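Local coordinates for protein thymidylate synthase ThyX (Streptomyces cacaoi subsp. asoensis, PDB 4P5A) that is a UMP/dUMP methylase of the FAD-dependent ThyX family that probably uses methylenetetrahydrofolate as methyl donor and works as a homotetramer binding four FAD, at residues L186-L190 with M216-W220; D18-S22 with H67-T71. All coordinates share one frame; numbering follows the deposited sequence. Where two conformers were deposited one is given.

Interaction 1. Residues L186-L190 with M216-W220. With FAD (flavin-adenine dinucleotide), chain H.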
loop_
_atom_site.group_PDB
_atom_site.type_symbol
_atom_site.label_atom_id
_atom_site.label_comp_id
_atom_site.label_asym_id
_atom_site.label_seq_id
_atom_site.Cartn_x
_atom_site.Cartn_y
_atom_site.Cartn_z
ATOM N N LEU B 186 8.864 10.004 -2.097
ATOM C CA LEU B 186 9.075 11.422 -2.361
ATOM C C LEU B 186 9.308 11.613 -3.874
ATOM O O LEU B 186 8.685 12.564 -4.423
ATOM C CB LEU B 186 10.307 11.976 -1.563
ATOM C CG LEU B 186 10.519 13.495 -1.796
ATOM C CD1 LEU B 186 9.296 14.348 -1.400
ATOM C CD2 LEU B 186 11.717 13.864 -0.952
ATOM N N MET B 187 10.117 10.778 -4.513
ATOM C CA MET B 187 10.341 10.972 -5.977
ATOM C C MET B 187 9.048 10.791 -6.753
ATOM O O MET B 187 8.811 11.548 -7.733
ATOM C CB MET B 187 11.486 9.993 -6.487
ATOM C CG MET B 187 12.846 10.568 -6.077
ATOM S SD MET B 187 14.122 9.498 -6.764
ATOM C CE MET B 187 14.160 8.052 -5.608
ATOM N N HIS B 188 8.218 9.852 -6.342
ATOM C CA HIS B 188 6.935 9.653 -7.114
ATOM C C HIS B 188 6.056 10.877 -6.919
ATOM O O HIS B 188 5.444 11.389 -7.889
ATOM C CB HIS B 188 6.285 8.369 -6.606
ATOM C CG HIS B 188 5.075 7.976 -7.406
ATOM N ND1 HIS B 188 5.143 7.084 -8.450
ATOM C CD2 HIS B 188 3.789 8.385 -7.318
ATOM C CE1 HIS B 188 3.935 6.931 -8.969
ATOM N NE2 HIS B 188 3.108 7.770 -8.356
ATOM N N PHE B 189 6.065 11.441 -5.709
ATOM C CA PHE B 189 5.258 12.639 -5.449
ATOM C C PHE B 189 5.830 13.846 -6.237
ATOM O O PHE B 189 5.057 14.579 -6.851
ATOM C CB PHE B 189 5.342 12.902 -3.970
ATOM C CG PHE B 189 4.856 14.245 -3.517
ATOM C CD1 PHE B 189 5.742 15.302 -3.296
ATOM C CD2 PHE B 189 3.486 14.451 -3.244
ATOM C CE1 PHE B 189 5.271 16.583 -2.841
ATOM C CE2 PHE B 189 3.036 15.745 -2.704
ATOM C CZ PHE B 189 3.964 16.799 -2.555
ATOM N N LEU B 190 7.160 13.958 -6.303
ATOM C CA LEU B 190 7.756 15.140 -6.979
ATOM C C LEU B 190 7.437 15.025 -8.494
ATOM O O LEU B 190 7.245 16.056 -9.129
ATOM C CB LEU B 190 9.285 15.216 -6.791
ATOM C CG LEU B 190 9.672 15.544 -5.307
ATOM C CD1 LEU B 190 11.135 15.482 -5.211
ATOM C CD2 LEU B 190 9.191 16.973 -4.889
ATOM N N MET B 216 10.056 20.571 -0.199
ATOM C CA MET B 216 10.456 19.250 0.203
ATOM C C MET B 216 11.692 18.884 -0.593
ATOM O O MET B 216 12.607 18.232 -0.110
ATOM C CB MET B 216 9.307 18.235 -0.094
ATOM C CG MET B 216 8.256 18.399 0.991
ATOM S SD MET B 216 6.875 17.290 0.506
ATOM C CE MET B 216 5.811 17.409 1.968
ATOM N N GLU B 217 11.648 19.107 -1.889
ATOM C CA GLU B 217 12.785 18.711 -2.763
ATOM C C GLU B 217 14.092 19.386 -2.385
ATOM O O GLU B 217 15.152 18.759 -2.423
ATOM C CB GLU B 217 12.418 19.029 -4.241
ATOM C CG GLU B 217 13.512 18.527 -5.210
ATOM C CD GLU B 217 13.079 18.516 -6.687
ATOM O OE1 GLU B 217 11.891 18.809 -7.007
ATOM O OE2 GLU B 217 13.940 18.155 -7.510
ATOM N N THR B 218 13.996 20.664 -2.093
ATOM C CA THR B 218 15.192 21.429 -1.661
ATOM C C THR B 218 15.785 20.821 -0.382
ATOM O O THR B 218 17.038 20.602 -0.302
ATOM C CB THR B 218 14.780 22.887 -1.394
ATOM O OG1 THR B 218 14.432 23.499 -2.648
ATOM C CG2 THR B 218 16.031 23.650 -0.712
ATOM N N ALA B 219 14.932 20.442 0.556
ATOM C CA ALA B 219 15.428 19.755 1.765
ATOM C C ALA B 219 16.038 18.393 1.438
ATOM O O ALA B 219 17.099 18.010 1.891
ATOM C CB ALA B 219 14.320 19.606 2.858
ATOM N N TRP B 220 15.332 17.591 0.652
ATOM C CA TRP B 220 15.784 16.250 0.328
ATOM C C TRP B 220 17.136 16.307 -0.451
ATOM O O TRP B 220 18.001 15.465 -0.277
ATOM C CB TRP B 220 14.731 15.593 -0.556
ATOM C CG TRP B 220 15.125 14.261 -1.193
ATOM C CD1 TRP B 220 15.616 13.138 -0.571
ATOM C CD2 TRP B 220 15.084 13.964 -2.588
ATOM N NE1 TRP B 220 15.784 12.142 -1.508
ATOM C CE2 TRP B 220 15.484 12.607 -2.747
ATOM C CE3 TRP B 220 14.664 14.684 -3.737
ATOM C CZ2 TRP B 220 15.574 12.001 -4.004
ATOM C CZ3 TRP B 220 14.718 14.081 -4.928
ATOM C CH2 TRP B 220 15.164 12.746 -5.075
HETATM P PA FAD H . 0.142 6.952 -4.536
HETATM O O1A FAD H . 1.282 7.428 -3.740
HETATM O O2A FAD H . -1.181 6.830 -3.991
HETATM O O5B FAD H . 0.561 5.605 -5.191
HETATM C C5B FAD H . 1.874 5.463 -5.865
HETATM C C4B FAD H . 1.850 4.296 -6.815
HETATM O O4B FAD H . 1.524 3.106 -6.068
HETATM C C3B FAD H . 0.752 4.404 -7.825
HETATM O O3B FAD H . 1.173 5.199 -8.960
HETATM C C2B FAD H . 0.505 2.945 -8.247
HETATM O O2B FAD H . 1.659 2.547 -9.073
HETATM C C1B FAD H . 0.669 2.209 -6.881
HETATM N N9A FAD H . -0.589 2.006 -6.140
HETATM C C8A FAD H . -0.813 2.380 -4.868
HETATM N N7A FAD H . -2.011 1.964 -4.459
HETATM C C5A FAD H . -2.551 1.228 -5.511
HETATM C C6A FAD H . -3.754 0.518 -5.750
HETATM N N6A FAD H . -4.730 0.383 -4.798
HETATM N N1A FAD H . -3.913 -0.062 -6.984
HETATM C C2A FAD H . -2.954 -0.022 -7.938
HETATM N N3A FAD H . -1.787 0.649 -7.751
HETATM C C4A FAD H . -1.611 1.308 -6.570
HETATM N N1 FAD H . -7.816 12.737 -8.290
HETATM C C2 FAD H . -9.182 12.635 -8.342
HETATM O O2 FAD H . -9.849 12.064 -7.494
HETATM N N3 FAD H . -9.858 13.336 -9.313
HETATM C C4 FAD H . -9.177 14.126 -10.231
HETATM O O4 FAD H . -9.876 14.673 -11.127
HETATM C C4X FAD H . -7.773 14.204 -10.185
HETATM N N5 FAD H . -7.000 14.875 -11.161
HETATM C C5X FAD H . -5.606 15.064 -10.929
HETATM C C6 FAD H . -4.791 15.936 -11.687
HETATM C C7 FAD H . -3.414 16.080 -11.456
HETATM C C7M FAD H . -2.684 17.071 -12.378
HETATM C C8 FAD H . -2.738 15.415 -10.394
HETATM C C8M FAD H . -1.199 15.512 -10.151
HETATM C C9 FAD H . -3.530 14.548 -9.603
HETATM C C9A FAD H . -4.949 14.421 -9.838
HETATM N N10 FAD H . -5.732 13.551 -9.034
HETATM C C10 FAD H . -7.118 13.500 -9.202
HETATM C "C1'" FAD H . -5.128 12.842 -7.868
HETATM C "C2'" FAD H . -4.522 11.546 -8.570
HETATM O "O2'" FAD H . -5.552 10.670 -9.115
HETATM C "C3'" FAD H . -3.811 10.656 -7.519
HETATM O "O3'" FAD H . -4.640 10.340 -6.386
HETATM C "C4'" FAD H . -2.483 11.379 -6.937
HETATM O "O4'" FAD H . -1.838 12.025 -7.985
HETATM C "C5'" FAD H . -1.585 10.301 -6.276
HETATM O "O5'" FAD H . -0.939 9.567 -7.337
HETATM P P FAD H . -0.760 7.975 -7.130
HETATM O O1P FAD H . -2.046 7.245 -6.912
HETATM O O2P FAD H . 0.001 7.545 -8.318
HETATM O O3P FAD H . 0.108 7.857 -5.805
#
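Trp220 meets three side chains of the 186-190 helix turn. With CG anti to the backbone N (chi1 170°), it sends its indole out toward that helix. At the root, Trp220 CB lies 3.5 Å from Leu186 CD2. Leu186 CD2 then sits over one face of the indole, 3.4 Å from Trp220 CG and offset toward the rim, a CH-pi contact with the five-membered ring. Farther along, Trp220 CE3 and CZ3 both reach Leu190 CD1, Trp220 CZ3 at 3.9 Å, in an oblique approach. At the far corner Met187 CG comes within 3.3 Å of Trp220 CH2, and Met187 SD makes an oblique Met-aromatic contact. This is helix-helix packing in the core of the ThyX fold: helices 183-193 and 207-223 run roughly antiparallel, the short segments at 142° and 11.3 Å between axes. A second Met-aromatic contact puts Met216 SD 3.8 Å from Phe189 CE1, the extended methionine chain crossing the phenylalanine side chain at about a right angle. Leu190 also packs its two methyls on the Glu217 side chain, whose carboxylate is held by Arg236 in a salt bridge and by His228. His188 leaves the same helix turn for the cofactor: its NE2 donates a hydrogen bond to FAD O2P (3.1 Å, 151° at the hydrogen), while FAD C5B lies over one face of the imidazole.

Interaction 2. Residues D18-S22 with H67-T71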
loop_
_atom_site.group_PDB
_atom_site.type_symbol
_atom_site.label_atom_id
_atom_site.label_comp_id
_atom_site.label_asym_id
_atom_site.label_seq_id
_atom_site.Cartn_x
_atom_site.Cartn_y
_atom_site.Cartn_z
ATOM N N ASP B 18 12.589 15.588 10.974
ATOM C CA ASP B 18 13.597 14.636 11.288
ATOM C C ASP B 18 13.859 13.823 10.066
ATOM O O ASP B 18 13.062 13.854 9.132
ATOM C CB ASP B 18 13.060 13.657 12.359
ATOM C CG ASP B 18 14.197 12.833 12.977
ATOM O OD1 ASP B 18 15.403 13.274 12.909
ATOM O OD2 ASP B 18 13.882 11.707 13.447
ATOM N N SER B 19 14.945 13.075 10.038
ATOM C CA SER B 19 15.120 12.167 8.897
ATOM C C SER B 19 16.131 11.117 9.218
ATOM O O SER B 19 16.957 11.279 10.212
ATOM C CB SER B 19 15.646 12.951 7.676
ATOM O OG SER B 19 16.901 13.628 7.956
ATOM N N SER B 20 16.157 10.062 8.413
ATOM C CA SER B 20 17.287 9.197 8.438
ATOM C C SER B 20 17.409 8.790 6.967
ATOM O O SER B 20 16.750 7.823 6.533
ATOM C CB SER B 20 16.965 7.992 9.323
ATOM O OG SER B 20 17.987 7.051 9.215
ATOM N N ALA B 21 18.114 9.601 6.210
ATOM C CA ALA B 21 18.173 9.359 4.755
ATOM C C ALA B 21 19.463 9.833 4.204
ATOM O O ALA B 21 19.947 10.977 4.547
ATOM C CB ALA B 21 17.087 10.125 4.057
ATOM N N SER B 22 20.074 8.972 3.401
ATOM C CA SER B 22 21.364 9.359 2.774
ATOM C C SER B 22 21.544 8.507 1.533
ATOM O O SER B 22 20.908 7.459 1.382
ATOM C CB SER B 22 22.502 9.037 3.769
ATOM O OG SER B 22 22.614 7.610 3.952
ATOM N N HIS B 67 14.662 2.515 1.724
ATOM C CA HIS B 67 15.198 2.160 3.057
ATOM C C HIS B 67 15.700 3.421 3.756
ATOM O O HIS B 67 16.886 3.572 4.059
ATOM C CB HIS B 67 16.288 1.064 2.924
ATOM C CG HIS B 67 15.681 -0.183 2.377
ATOM N ND1 HIS B 67 15.229 -1.215 3.181
ATOM C CD2 HIS B 67 15.392 -0.546 1.116
ATOM C CE1 HIS B 67 14.669 -2.160 2.448
ATOM N NE2 HIS B 67 14.764 -1.799 1.191
ATOM N N ASN B 68 14.781 4.368 4.013
ATOM C CA ASN B 68 15.109 5.620 4.655
ATOM C C ASN B 68 13.861 6.296 5.077
ATOM O O ASN B 68 12.782 5.792 4.708
ATOM C CB ASN B 68 15.916 6.555 3.705
ATOM C CG ASN B 68 15.295 6.652 2.305
ATOM O OD1 ASN B 68 15.830 6.127 1.244
ATOM N ND2 ASN B 68 14.238 7.260 2.275
ATOM N N SER B 69 13.946 7.454 5.697
ATOM C CA SER B 69 12.712 8.147 6.083
ATOM C C SER B 69 12.964 9.647 6.185
ATOM O O SER B 69 14.096 10.071 6.581
ATOM C CB SER B 69 12.268 7.600 7.414
ATOM O OG SER B 69 11.092 8.225 7.845
ATOM N N MET B 70 11.947 10.414 5.877
ATOM C CA MET B 70 12.023 11.859 6.097
ATOM C C MET B 70 10.705 12.308 6.678
ATOM O O MET B 70 9.656 11.869 6.157
ATOM C CB MET B 70 12.205 12.573 4.747
ATOM C CG MET B 70 13.712 12.467 4.262
ATOM S SD MET B 70 13.757 12.939 2.472
ATOM C CE MET B 70 13.112 11.407 1.587
ATOM N N THR B 71 10.723 13.194 7.653
ATOM C CA THR B 71 9.377 13.639 8.190
ATOM C C THR B 71 9.320 15.140 8.050
ATOM O O THR B 71 10.231 15.841 8.506
ATOM C CB THR B 71 9.268 13.309 9.666
ATOM O OG1 THR B 71 9.255 11.838 9.862
ATOM C CG2 THR B 71 8.013 13.934 10.355
#
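An antiparallel strand pair at the edge of the chain's four-stranded antiparallel sheet joins Asp18-Ser20, on strand 13-20, outermost within this chain, to Ser69-Thr71 of strand 69-77, the axes of 18-20 and 69-71 at 174°. Ser20 and Ser69 form a hydrogen-bonded pair: Ser20 N donates to Ser69 O at 2.8 Å, and Ser69 N returns to Ser20 O at 2.9 Å, approaching from above the carbonyl plane, 45° out of it. Asp18 and Thr71 make the next such pair, with Thr71 N to Asp18 O at 2.8 Å and a weak return bond from Asp18 N to Thr71 O at 3.4 Å. Between them Ser19 and Met70 are a non-hydrogen-bonded pair. Their side chains share the face covered by helix 207-223, whereas Ser20 and Ser69 lie on the other face and pack on the same serines of the fourth subunit. Thr71 OG1 is hydrogen-bonded to Thr180 of the adjoining strand. Past the strand end, Ser22 OG caps Ala25 N at the start of the next helix. Met70, with CG beside its backbone N (chi1 -78°), rests this methylene against two carbons of the edge segment, Ser19 CB at 4.0 Å and Ala21 CB at 4.1 Å.

From the N terminus, edge strand 13-20 leads into helix 23-30, and the chain passes through helix 48-58 before strand 69-77 returns alongside it: interaction 2 closes this first loop, 44 residues between its segments. The chain then builds the rest of the sheet before helix 183-193, where interaction 1 opens; it closes on helix 207-223 after 25 residues. The two loops thus follow in series, neither nesting nor crossing. In space they meet, their centres about 12 Å apart, through Met70: Met70 SD lies 3.6 Å from Trp220 CD1 and Met70 CE 3.8 Å from Leu186 CD2, so the helix pair packs directly on the sheet.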